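Local structure of putative uncharacterized protein (Chaetomium thermophilum, 4XRI) at residues A[282-285]-A[286-289]. The protein belongs to the importin beta family of HEAT-repeat transport receptors that carry cargo proteins into the nucleus, and probably binds a small GTPase. The protein carries 2 engineered substitutions. Residues are numbered along the deposited sequence; the frame is centred on the assembly and turned at random.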
ATOM      1  N   SER A 282      30.090  -9.382  -7.214  1.00 53.19           N
ATOM      2  CA  SER A 282      30.380 -10.734  -6.746  1.00 53.87           C
ATOM      3  C   SER A 282      29.844 -11.810  -7.683  1.00 55.51           C
ATOM      4  O   SER A 282      28.838 -11.615  -8.364  1.00 44.54           O
ATOM      5  CB  SER A 282      29.802 -10.941  -5.348  1.00 51.73           C
ATOM      6  OG  SER A 282      29.940 -12.290  -4.933  1.00 51.39           O
ATOM      7  N   ASP A 283      30.526 -12.950  -7.706  1.00 54.47           N
ATOM      8  CA  ASP A 283      30.106 -14.086  -8.520  1.00 55.46           C
ATOM      9  C   ASP A 283      28.917 -14.795  -7.887  1.00 49.19           C
ATOM     10  O   ASP A 283      28.195 -15.536  -8.552  1.00 46.53           O
ATOM     11  CB  ASP A 283      31.268 -15.064  -8.718  1.00 65.89           C
ATOM     12  CG  ASP A 283      32.417 -14.450  -9.492  1.00 76.62           C
ATOM     13  OD1 ASP A 283      32.157 -13.584 -10.355  1.00 79.98           O
ATOM     14  OD2 ASP A 283      33.580 -14.832  -9.239  1.00 80.87           O
ATOM     15  N   ASP A 284      28.726 -14.567  -6.592  1.00 48.42           N
ATOM     16  CA  ASP A 284      27.586 -15.115  -5.872  1.00 45.83           C
ATOM     17  C   ASP A 284      26.397 -14.172  -6.012  1.00 45.32           C
ATOM     18  O   ASP A 284      26.447 -13.031  -5.553  1.00 41.87           O
ATOM     19  CB  ASP A 284      27.934 -15.336  -4.399  1.00 50.03           C
ATOM     20  CG  ASP A 284      26.810 -15.998  -3.624  1.00 63.68           C
ATOM     21  OD1 ASP A 284      25.808 -15.319  -3.321  1.00 69.79           O
ATOM     22  OD2 ASP A 284      26.934 -17.199  -3.306  1.00 77.90           O
ATOM     23  N   GLU A 285      25.332 -14.650  -6.646  1.00 47.63           N
ATOM     24  CA  GLU A 285      24.187 -13.799  -6.953  1.00 50.64           C
ATOM     25  C   GLU A 285      23.503 -13.262  -5.698  1.00 52.92           C
ATOM     26  O   GLU A 285      22.956 -12.157  -5.707  1.00 54.67           O
ATOM     27  CB  GLU A 285      23.171 -14.557  -7.812  1.00 55.18           C
ATOM     28  CG  GLU A 285      21.956 -13.724  -8.201  1.00 61.61           C
ATOM     29  CD  GLU A 285      21.218 -14.276  -9.403  1.00 63.42           C
ATOM     30  OE1 GLU A 285      21.692 -15.273  -9.987  1.00 68.55           O
ATOM     31  OE2 GLU A 285      20.167 -13.708  -9.766  1.00 56.55           O
ATOM     32  N   ASP A 286      23.555 -14.026  -4.613  1.00 54.81           N
ATOM     33  CA  ASP A 286      22.862 -13.637  -3.389  1.00 56.28           C
ATOM     34  C   ASP A 286      23.513 -12.446  -2.680  1.00 42.18           C
ATOM     35  O   ASP A 286      22.809 -11.579  -2.165  1.00 40.60           O
ATOM     36  CB  ASP A 286      22.767 -14.825  -2.428  1.00 66.57           C
ATOM     37  CG  ASP A 286      21.815 -15.896  -2.922  1.00 68.49           C
ATOM     38  OD1 ASP A 286      20.602 -15.615  -3.006  1.00 74.20           O
ATOM     39  OD2 ASP A 286      22.273 -17.019  -3.223  1.00 69.16           O
ATOM     40  N   VAL A 287      24.842 -12.389  -2.647  1.00 49.66           N
ATOM     41  CA  VAL A 287      25.503 -11.247  -2.017  1.00 52.54           C
ATOM     42  C   VAL A 287      25.468 -10.062  -2.974  1.00 46.06           C
ATOM     43  O   VAL A 287      25.454  -8.906  -2.545  1.00 43.12           O
ATOM     44  CB  VAL A 287      26.963 -11.557  -1.599  1.00 47.86           C
ATOM     45  CG1 VAL A 287      27.270 -13.027  -1.752  1.00 47.63           C
ATOM     46  CG2 VAL A 287      27.964 -10.706  -2.373  1.00 40.99           C
ATOM     47  N   ALA A 288      25.441 -10.358  -4.271  1.00 43.80           N
ATOM     48  CA  ALA A 288      25.308  -9.321  -5.284  1.00 42.28           C
ATOM     49  C   ALA A 288      23.965  -8.620  -5.118  1.00 39.77           C
ATOM     50  O   ALA A 288      23.882  -7.393  -5.181  1.00 40.68           O
ATOM     51  CB  ALA A 288      25.438  -9.906  -6.683  1.00 39.09           C
ATOM     52  N   LYS A 289      22.920  -9.413  -4.895  1.00 44.31           N
ATOM     53  CA  LYS A 289      21.580  -8.890  -4.633  1.00 44.30           C
ATOM     54  C   LYS A 289      21.555  -7.971  -3.421  1.00 40.33           C
ATOM     55  O   LYS A 289      20.937  -6.907  -3.443  1.00 40.78           O
ATOM     56  CB  LYS A 289      20.585 -10.030  -4.411  1.00 57.67           C
ATOM     57  CG  LYS A 289      20.127 -10.754  -5.662  1.00 65.46           C
ATOM     58  CD  LYS A 289      19.064 -11.777  -5.297  1.00 74.46           C
ATOM     59  CE  LYS A 289      18.720 -12.680  -6.458  1.00 78.62           C
ATOM     60  NZ  LYS A 289      17.681 -13.670  -6.065  1.00 76.76           N
TER
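Asp284 turns its carboxylate back over the first turn of helix 285-310 and serves as its N-cap, at the end of the loop that joins it to helix 265-280 in this HEAT-repeat protein. Asp284 OD1 reaches two amides because chi1 (-176°) sets CG opposite the backbone N, beside the carbonyl carbon: Val287 N at 3.2 Å, on the anti side of the carboxylate and 17° out of its plane, and Asp286 N, a weak bond by its bent 124° angle. The other oxygen, OD2, is hydrogen-bonded to Ser243, tying the cap to the start of helix 243-260. Replaced by an alanine, this position would probably leave the amides of Val287 and Asp286 without their side-chain acceptor and Ser243 without this partner. The side chains of Asp284 and Val287 meet at about a right angle, Val287 CG1 lying 3.5 Å from Asp284 CG, while the other methyl, CG2, packs 3.5 Å from Ser282 CB. Ser282 OG in turn accepts from Asp284 N at 3.1 Å, an ST turn that leads into the cap. On another side of the helix, Glu285 and Lys289 run obliquely past each other without a salt bridge; OE2 bonds Ile354 N and NZ bonds Tyr352 O. Lys289 CE lies 3.8 Å from both Glu285 CG and Glu285 OE2.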